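Local coordinates for Alr2269 protein (Nostoc sp., PDB 3MC9), which probably assists the insertion and assembly of beta-barrel proteins in the outer membrane as an Omp85 protein with periplasmic POTRA domains, at residues 65-70 and 83-88; 135-140 and 172-177; 143-148 and 216-221. One frame throughout, in Å; residues are numbered along the deposited sequence.

How the contacts relate
The three contacts illustrate how a tandem of small domains is built from local closures joined by one shared linker. From the N terminus, contact 1 closes a short loop, bringing helix 78-87 back over strand 62-71. The chain then runs through helix 98-110 and the hairpin of strands 114-124 and 127-136, so contact 1 is complete before contact 2 opens at residues 135-140. Contact 3 opens at 143-148, before contact 2 closes at 172-177, and itself closes at 216-221; contacts 2 and 3 therefore cross. Contact 2 ties the end of the first sheet to the start of helix 176-192, while contact 3 joins strands 142-146 and 211-217 in the second sheet.

Contact 1: residues 65-70 and 83-88; sequences SEVLVR and QVYNVI
Tyr85 reaches from helix 78-87 across to Val67 and Val69 of the strand, and its side chain can be followed outward. CG stands anti to the carbonyl carbon (chi1 -83°), which carries the ring past both valines instead of head-on into them. From CB the chain leaves the helix, and at the ring CD2 is the first atom to meet Val69 CG2. That methyl lies over one face, 3.8 Å from the ring centroid and offset toward the rim, a CH-pi contact in which Tyr85 CE2 and CZ come nearest. Farther along the same side Val67 CG1 comes in obliquely, 4.0 Å from Tyr85 CE1. At the tip, Tyr85 OH lies 3.0 Å from Val67 O; a water that accepts from Val69 N is modelled doubtfully close to the hydroxyl, so where the proton goes is not settled.

Beneath the ring, Val69 and Val84 meet tip to tip, tightly, with Val69 CG2 3.5 Å from Val84 CG1. Val67 CG1 meets Ile88 CD1 in the same manner at 3.8 Å. Phe132 of the adjoining strand and Ile108 of helix 98-110 extend this apolar layer, the helix-on-sheet core of a POTRA domain.

Contact 2: residues 135-140 and 172-177; sequences QPNPVL and KILNLR
The carboxamide of Asn137 turns one face to Leu174, whose CG lies 4.1 Å from Asn137 ND2, with CD2 of the same leucine above the amide carbon. Leu174 O is displaced toward this face as well, 21° out of the amide plane, and accepts from Asn137 ND2 at 2.8 Å; seen from the carbonyl, the donor sits well above its plane. Leu176 CG approaches the nitrogen end of the amide at 4.0 Å. One bond across the contact thus holds the buried amide, with leucine carbons on one face and near its nitrogen.

Two backbone bonds follow. Leu174 N donates to Pro138 O at 3.0 Å, and Leu140 N to Lys172 O at 2.8 Å. They flank Val139 and Ile173 as in a non-hydrogen-bonded antiparallel pair, but the bridge is solitary and the two chains run 107° apart end to end. With its CG anti to the backbone N (chi1 171°), Leu174 sends CD1 to Leu140 CD1, the two side chains crossing at a slant.

Asn175 is the N-cap of helix 176-192: its OD1 accepts from Asp178 N and, weakly, from Arg177 N, while its ND2 bonds Thr111 O of the first POTRA domain. At this junction between successive POTRA domains, the linker after strand 127-136 meets the segment leading into helix 176-192; Leu140 and Leu174 rest on Val212 of strand 211-217, with Val206 of strand 199-206 also touching Leu174.

Contact 3: residues 143-148 and 216-221; sequences VEIQAN and VAEGVV
Val216 N donates to Gln146 O at 3.1 Å, nearly straight at 162°, continuing the parallel pairing of edge strand 142-146 with central strand 211-217 in the three-stranded sheet of the second POTRA domain, at the point where strand 142-146 ends. Past this rung the carbonyls of Ala147 and Val216 come close as two acceptors, and the direct link gives way to a water that donates to Ala147 O and accepts from Glu218 N, the latter at 2.9 Å. The water therefore prolongs the connection one step beyond the rung.

Among the side chains, Glu218 reaches back across to Ala147. Its CG is anti to the carbonyl carbon (chi1 -60°) and the chain is extended from there, which lays the carboxylate under the methyl of Ala147. Ala147 CB stands almost squarely over one face of the group, 3.6 Å from Glu218 CD, as close to OE1 and slightly farther from OE2. Ile145 CG2 comes to the same side, but obliquely and only near OE2, 4.2 Å away. The same methyl meets Val216 CG2 at 4.0 Å, the two branched chains passing at an angle, and Tyr190 packs helix 176-192 onto both residues.

The buried carboxylate is well provided for. Glu218 OE1 accepts from Val156 N, while OE2 is hydrogen-bonded to Tyr190 OH and Ser155 OG. Apolar atoms over its face and polar partners on both oxygens imply a fixed orientation; such partners would probably favour the ionised form, and they link the loop after strand 211-217 to helix 176-192 and to the chain at Ser155-Val156.

Contact 1: residues 65-70 and 83-88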
loop_
_atom_site.group_PDB
_atom_site.type_symbol
_atom_site.label_atom_id
_atom_site.label_comp_id
_atom_site.label_asym_id
_atom_site.label_seq_id
_atom_site.Cartn_x
_atom_site.Cartn_y
_atom_site.Cartn_z
ATOM N N SER A 65 -19.617 11.041 -15.614
ATOM C CA SER A 65 -19.399 12.393 -16.172
ATOM C C SER A 65 -18.029 12.980 -15.857
ATOM O O SER A 65 -17.523 13.823 -16.614
ATOM C CB SER A 65 -20.463 13.382 -15.685
ATOM O OG SER A 65 -20.456 13.495 -14.267
ATOM N N GLU A 66 -17.457 12.567 -14.728
ATOM C CA GLU A 66 -16.245 13.200 -14.189
ATOM C C GLU A 66 -15.525 12.286 -13.203
ATOM O O GLU A 66 -16.157 11.603 -12.408
ATOM C CB GLU A 66 -16.614 14.508 -13.488
ATOM C CG GLU A 66 -15.623 15.630 -13.754
ATOM C CD GLU A 66 -15.964 16.939 -13.037
ATOM O OE1 GLU A 66 -17.158 17.197 -12.751
ATOM O OE2 GLU A 66 -15.025 17.723 -12.774
ATOM N N VAL A 67 -14.199 12.251 -13.300
ATOM C CA VAL A 67 -13.374 11.542 -12.328
ATOM C C VAL A 67 -12.481 12.547 -11.654
ATOM O O VAL A 67 -11.770 13.295 -12.322
ATOM C CB VAL A 67 -12.509 10.425 -12.965
ATOM C CG1 VAL A 67 -11.577 9.793 -11.899
ATOM C CG2 VAL A 67 -13.404 9.363 -13.579
ATOM N N LEU A 68 -12.547 12.586 -10.332
ATOM C CA LEU A 68 -11.686 13.456 -9.540
ATOM C C LEU A 68 -10.800 12.554 -8.673
ATOM O O LEU A 68 -11.262 11.546 -8.126
ATOM C CB LEU A 68 -12.512 14.414 -8.659
ATOM C CG LEU A 68 -13.625 15.264 -9.303
ATOM C CD1 LEU A 68 -14.243 16.280 -8.291
ATOM C CD2 LEU A 68 -13.109 16.004 -10.517
ATOM N N VAL A 69 -9.521 12.893 -8.585
ATOM C CA VAL A 69 -8.596 12.192 -7.696
ATOM C C VAL A 69 -8.212 13.190 -6.625
ATOM O O VAL A 69 -7.709 14.254 -6.954
ATOM C CB VAL A 69 -7.342 11.732 -8.437
ATOM C CG1 VAL A 69 -6.332 11.159 -7.448
ATOM C CG2 VAL A 69 -7.705 10.710 -9.514
ATOM N N ARG A 70 -8.471 12.868 -5.359
ATOM C CA ARG A 70 -8.300 13.835 -4.267
ATOM C C ARG A 70 -7.539 13.241 -3.083
ATOM O O ARG A 70 -7.719 12.076 -2.768
ATOM C CB ARG A 70 -9.666 14.328 -3.755
ATOM C CG ARG A 70 -10.471 15.165 -4.739
ATOM C CD ARG A 70 -9.766 16.477 -5.075
ATOM N NE ARG A 70 -10.545 17.297 -6.003
ATOM C CZ ARG A 70 -10.336 17.392 -7.319
ATOM N NH1 ARG A 70 -11.127 18.176 -8.050
ATOM N NH2 ARG A 70 -9.348 16.720 -7.921
ATOM N N GLN A 83 -0.224 8.632 -10.808
ATOM C CA GLN A 83 -0.196 7.217 -10.420
ATOM C C GLN A 83 -1.607 6.650 -10.381
ATOM O O GLN A 83 -1.854 5.572 -10.898
ATOM C CB GLN A 83 0.443 7.038 -9.037
ATOM C CG GLN A 83 1.948 7.162 -9.021
ATOM C CD GLN A 83 2.632 5.970 -9.652
ATOM O OE1 GLN A 83 3.612 6.121 -10.372
ATOM N NE2 GLN A 83 2.108 4.783 -9.402
ATOM N N VAL A 84 -2.520 7.376 -9.744
ATOM C CA VAL A 84 -3.928 6.966 -9.692
ATOM C C VAL A 84 -4.528 6.868 -11.107
ATOM O O VAL A 84 -5.099 5.835 -11.472
ATOM C CB VAL A 84 -4.767 7.921 -8.802
ATOM C CG1 VAL A 84 -6.256 7.597 -8.884
ATOM C CG2 VAL A 84 -4.283 7.866 -7.359
ATOM N N TYR A 85 -4.364 7.918 -11.909
ATOM C CA TYR A 85 -4.962 7.956 -13.257
ATOM C C TYR A 85 -4.428 6.826 -14.139
ATOM O O TYR A 85 -5.180 6.236 -14.903
ATOM C CB TYR A 85 -4.801 9.336 -13.933
ATOM C CG TYR A 85 -5.856 10.362 -13.515
ATOM C CD1 TYR A 85 -7.193 10.206 -13.874
ATOM C CD2 TYR A 85 -5.516 11.483 -12.763
ATOM C CE1 TYR A 85 -8.157 11.135 -13.493
ATOM C CE2 TYR A 85 -6.478 12.419 -12.378
ATOM C CZ TYR A 85 -7.792 12.242 -12.746
ATOM O OH TYR A 85 -8.743 13.163 -12.350
ATOM N N ASN A 86 -3.145 6.497 -13.978
ATOM C CA ASN A 86 -2.513 5.383 -14.691
ATOM C C ASN A 86 -3.145 3.999 -14.511
ATOM O O ASN A 86 -2.988 3.146 -15.374
ATOM C CB ASN A 86 -1.044 5.242 -14.272
ATOM C CG ASN A 86 -0.148 6.313 -14.862
ATOM O OD1 ASN A 86 -0.560 7.139 -15.687
ATOM N ND2 ASN A 86 1.099 6.300 -14.434
ATOM N N VAL A 87 -3.801 3.742 -13.386
ATOM C CA VAL A 87 -4.236 2.369 -13.084
ATOM C C VAL A 87 -5.743 2.162 -13.013
ATOM O O VAL A 87 -6.209 1.017 -13.039
ATOM C CB VAL A 87 -3.598 1.865 -11.779
ATOM C CG1 VAL A 87 -2.077 1.876 -11.909
ATOM C CG2 VAL A 87 -4.055 2.696 -10.591
ATOM N N ILE A 88 -6.504 3.255 -12.908
ATOM C CA ILE A 88 -7.956 3.163 -12.908
ATOM C C ILE A 88 -8.466 3.070 -14.341
ATOM O O ILE A 88 -7.860 3.614 -15.266
ATOM C CB ILE A 88 -8.617 4.339 -12.135
ATOM C CG1 ILE A 88 -8.388 5.686 -12.822
ATOM C CG2 ILE A 88 -8.091 4.386 -10.709
ATOM C CD1 ILE A 88 -9.218 6.829 -12.213
HETATM O O HOH W 1 -8.278 14.754 -10.556
#

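Contact 2: residues 135-140 and 172-177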
loop_
_atom_site.group_PDB
_atom_site.type_symbol
_atom_site.label_atom_id
_atom_site.label_comp_id
_atom_site.label_asym_id
_atom_site.label_seq_id
_atom_site.Cartn_x
_atom_site.Cartn_y
_atom_site.Cartn_z
ATOM N N GLN A 135 -5.064 8.483 0.401
ATOM C CA GLN A 135 -4.211 8.979 1.473
ATOM C C GLN A 135 -2.822 8.461 1.191
ATOM O O GLN A 135 -2.563 7.269 1.355
ATOM C CB GLN A 135 -4.706 8.489 2.833
ATOM C CG GLN A 135 -3.936 9.035 4.043
ATOM C CD GLN A 135 -3.641 10.535 3.974
ATOM O OE1 GLN A 135 -2.481 10.933 3.934
ATOM N NE2 GLN A 135 -4.680 11.363 3.974
ATOM N N PRO A 136 -1.928 9.340 0.711
ATOM C CA PRO A 136 -0.567 8.893 0.452
ATOM C C PRO A 136 0.092 8.310 1.700
ATOM O O PRO A 136 -0.176 8.757 2.816
ATOM C CB PRO A 136 0.156 10.175 0.012
ATOM C CG PRO A 136 -0.916 11.099 -0.429
ATOM C CD PRO A 136 -2.136 10.750 0.346
ATOM N N ASN A 137 0.940 7.307 1.502
ATOM C CA ASN A 137 1.739 6.754 2.602
ATOM C C ASN A 137 2.640 7.848 3.168
ATOM O O ASN A 137 3.022 8.769 2.441
ATOM C CB ASN A 137 2.629 5.616 2.107
ATOM C CG ASN A 137 1.888 4.296 1.946
ATOM O OD1 ASN A 137 0.997 3.959 2.725
ATOM N ND2 ASN A 137 2.281 3.533 0.944
ATOM N N PRO A 138 2.998 7.749 4.453
ATOM C CA PRO A 138 3.971 8.695 4.972
ATOM C C PRO A 138 5.370 8.360 4.473
ATOM O O PRO A 138 5.579 7.284 3.901
ATOM C CB PRO A 138 3.900 8.462 6.478
ATOM C CG PRO A 138 3.613 7.011 6.594
ATOM C CD PRO A 138 2.732 6.666 5.412
ATOM N N VAL A 139 6.310 9.273 4.682
ATOM C CA VAL A 139 7.720 9.025 4.364
ATOM C C VAL A 139 8.215 7.926 5.300
ATOM O O VAL A 139 7.963 7.978 6.497
ATOM C CB VAL A 139 8.569 10.298 4.560
ATOM C CG1 VAL A 139 10.032 10.036 4.220
ATOM C CG2 VAL A 139 8.017 11.447 3.707
ATOM N N LEU A 140 8.873 6.906 4.752
ATOM C CA LEU A 140 9.396 5.804 5.583
ATOM C C LEU A 140 10.575 6.291 6.423
ATOM O O LEU A 140 11.623 6.672 5.880
ATOM C CB LEU A 140 9.812 4.611 4.717
ATOM C CG LEU A 140 10.352 3.378 5.446
ATOM C CD1 LEU A 140 9.263 2.714 6.304
ATOM C CD2 LEU A 140 10.926 2.394 4.456
ATOM N N LYS A 172 12.082 8.477 2.002
ATOM C CA LYS A 172 11.202 8.597 0.845
ATOM C C LYS A 172 9.841 8.039 1.199
ATOM O O LYS A 172 9.703 7.244 2.137
ATOM C CB LYS A 172 11.754 7.800 -0.331
ATOM C CG LYS A 172 12.776 8.550 -1.178
ATOM C CD LYS A 172 13.266 7.675 -2.328
ATOM C CE LYS A 172 14.025 6.445 -1.831
ATOM N NZ LYS A 172 14.271 5.493 -2.935
ATOM N N ILE A 173 8.836 8.443 0.425
ATOM C CA ILE A 173 7.477 7.970 0.646
ATOM C C ILE A 173 7.502 6.439 0.647
ATOM O O ILE A 173 8.194 5.818 -0.154
ATOM C CB ILE A 173 6.457 8.556 -0.384
ATOM C CG1 ILE A 173 5.040 8.049 -0.080
ATOM C CG2 ILE A 173 6.859 8.255 -1.837
ATOM C CD1 ILE A 173 3.995 8.504 -1.081
ATOM N N LEU A 174 6.781 5.857 1.593
ATOM C CA LEU A 174 6.699 4.418 1.746
ATOM C C LEU A 174 5.989 3.838 0.544
ATOM O O LEU A 174 4.877 4.245 0.230
ATOM C CB LEU A 174 5.943 4.039 3.033
ATOM C CG LEU A 174 5.587 2.556 3.232
ATOM C CD1 LEU A 174 6.839 1.672 3.300
ATOM C CD2 LEU A 174 4.710 2.345 4.472
ATOM N N ASN A 175 6.645 2.898 -0.130
ATOM C CA ASN A 175 5.984 2.093 -1.145
ATOM C C ASN A 175 5.942 0.627 -0.758
ATOM O O ASN A 175 6.982 -0.005 -0.572
ATOM C CB ASN A 175 6.656 2.242 -2.495
ATOM C CG ASN A 175 5.875 1.552 -3.604
ATOM O OD1 ASN A 175 5.901 0.339 -3.715
ATOM N ND2 ASN A 175 5.184 2.339 -4.434
ATOM N N LEU A 176 4.729 0.086 -0.701
ATOM C CA LEU A 176 4.493 -1.252 -0.175
ATOM C C LEU A 176 5.004 -2.370 -1.080
ATOM O O LEU A 176 5.273 -3.471 -0.606
ATOM C CB LEU A 176 3.012 -1.438 0.121
ATOM C CG LEU A 176 2.523 -0.440 1.176
ATOM C CD1 LEU A 176 1.012 -0.317 1.135
ATOM C CD2 LEU A 176 3.013 -0.826 2.587
ATOM N N ARG A 177 5.131 -2.098 -2.376
ATOM C CA ARG A 177 5.774 -3.056 -3.278
ATOM C C ARG A 177 7.265 -3.162 -2.971
ATOM O O ARG A 177 7.803 -4.260 -2.915
ATOM C CB ARG A 177 5.606 -2.650 -4.718
ATOM C CG ARG A 177 4.180 -2.724 -5.203
ATOM C CD ARG A 177 4.076 -2.233 -6.622
ATOM N NE ARG A 177 4.596 -3.202 -7.590
ATOM C CZ ARG A 177 5.524 -2.953 -8.522
ATOM N NH1 ARG A 177 6.083 -1.745 -8.646
ATOM N NH2 ARG A 177 5.893 -3.924 -9.357
#

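Contact 3: residues 143-148 and 216-221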
loop_
_atom_site.group_PDB
_atom_site.type_symbol
_atom_site.label_atom_id
_atom_site.label_comp_id
_atom_site.label_asym_id
_atom_site.label_seq_id
_atom_site.Cartn_x
_atom_site.Cartn_y
_atom_site.Cartn_z
ATOM N N VAL A 143 12.021 0.673 9.584
ATOM C CA VAL A 143 11.396 -0.639 9.700
ATOM C C VAL A 143 11.942 -1.363 10.938
ATOM O O VAL A 143 13.155 -1.471 11.120
ATOM C CB VAL A 143 11.604 -1.513 8.422
ATOM C CG1 VAL A 143 10.988 -2.887 8.601
ATOM C CG2 VAL A 143 11.003 -0.832 7.204
ATOM N N GLU A 144 11.029 -1.826 11.784
ATOM C CA GLU A 144 11.345 -2.618 12.971
ATOM C C GLU A 144 10.780 -4.025 12.826
ATOM O O GLU A 144 9.661 -4.184 12.352
ATOM C CB GLU A 144 10.630 -2.038 14.182
ATOM C CG GLU A 144 11.217 -0.810 14.775
ATOM C CD GLU A 144 10.399 -0.328 15.961
ATOM O OE1 GLU A 144 9.464 -1.055 16.375
ATOM O OE2 GLU A 144 10.688 0.767 16.478
ATOM N N ILE A 145 11.521 -5.024 13.298
ATOM C CA ILE A 145 11.009 -6.380 13.427
ATOM C C ILE A 145 10.541 -6.617 14.854
ATOM O O ILE A 145 11.249 -6.309 15.805
ATOM C CB ILE A 145 12.083 -7.424 13.121
ATOM C CG1 ILE A 145 12.486 -7.364 11.645
ATOM C CG2 ILE A 145 11.600 -8.849 13.505
ATOM C CD1 ILE A 145 13.766 -8.138 11.357
ATOM N N GLN A 146 9.348 -7.173 14.995
ATOM C CA GLN A 146 8.804 -7.547 16.283
ATOM C C GLN A 146 8.605 -9.061 16.266
ATOM O O GLN A 146 7.717 -9.582 15.585
ATOM C CB GLN A 146 7.489 -6.806 16.478
ATOM C CG GLN A 146 6.680 -7.165 17.705
ATOM C CD GLN A 146 5.295 -6.524 17.655
ATOM O OE1 GLN A 146 4.389 -6.996 16.951
ATOM N NE2 GLN A 146 5.140 -5.424 18.371
ATOM N N ALA A 147 9.455 -9.772 16.989
ATOM C CA ALA A 147 9.435 -11.234 16.965
ATOM C C ALA A 147 8.493 -11.784 18.009
ATOM O O ALA A 147 7.851 -12.812 17.795
ATOM C CB ALA A 147 10.821 -11.779 17.209
ATOM N N ASN A 148 8.416 -11.073 19.129
ATOM C CA ASN A 148 7.916 -11.610 20.387
ATOM C C ASN A 148 6.537 -11.064 20.750
ATOM O O ASN A 148 6.157 -9.969 20.292
ATOM C CB ASN A 148 8.908 -11.270 21.504
ATOM N N VAL A 216 6.959 -10.942 12.941
ATOM C CA VAL A 216 7.472 -12.160 12.315
ATOM C C VAL A 216 7.381 -13.349 13.274
ATOM O O VAL A 216 7.783 -13.247 14.429
ATOM C CB VAL A 216 8.957 -12.005 11.885
ATOM C CG1 VAL A 216 9.438 -13.253 11.173
ATOM C CG2 VAL A 216 9.130 -10.815 10.985
ATOM N N ALA A 217 6.823 -14.456 12.791
ATOM C CA ALA A 217 6.885 -15.739 13.485
ATOM C C ALA A 217 8.171 -16.367 13.004
ATOM O O ALA A 217 8.228 -16.919 11.934
ATOM C CB ALA A 217 5.687 -16.625 13.124
ATOM N N GLU A 218 9.227 -16.220 13.780
ATOM C CA GLU A 218 10.560 -16.611 13.340
ATOM C C GLU A 218 10.770 -18.099 13.382
ATOM O O GLU A 218 11.512 -18.642 12.582
ATOM C CB GLU A 218 11.615 -15.931 14.243
ATOM C CG GLU A 218 11.524 -14.420 14.178
ATOM C CD GLU A 218 12.689 -13.715 14.832
ATOM O OE1 GLU A 218 13.171 -14.195 15.867
ATOM O OE2 GLU A 218 13.082 -12.652 14.310
ATOM N N GLY A 219 10.130 -18.770 14.330
ATOM C CA GLY A 219 10.412 -20.163 14.563
ATOM C C GLY A 219 11.557 -20.313 15.538
ATOM O O GLY A 219 12.261 -19.338 15.861
ATOM N N VAL A 220 11.711 -21.543 16.014
ATOM C CA VAL A 220 12.766 -21.949 16.929
ATOM C C VAL A 220 13.486 -23.130 16.274
ATOM O O VAL A 220 12.855 -23.910 15.545
ATOM C CB VAL A 220 12.160 -22.340 18.290
ATOM C CG1 VAL A 220 13.166 -23.082 19.172
ATOM C CG2 VAL A 220 11.615 -21.078 18.996
ATOM N N VAL A 221 14.802 -23.239 16.476
ATOM C CA VAL A 221 15.557 -24.429 16.047
ATOM C C VAL A 221 16.369 -24.993 17.214
ATOM O O VAL A 221 16.891 -24.235 18.016
ATOM C CB VAL A 221 16.506 -24.120 14.861
ATOM C CG1 VAL A 221 17.386 -25.358 14.510
ATOM C CG2 VAL A 221 15.721 -23.638 13.646
HETATM O O HOH W 2 9.234 -15.411 16.616
#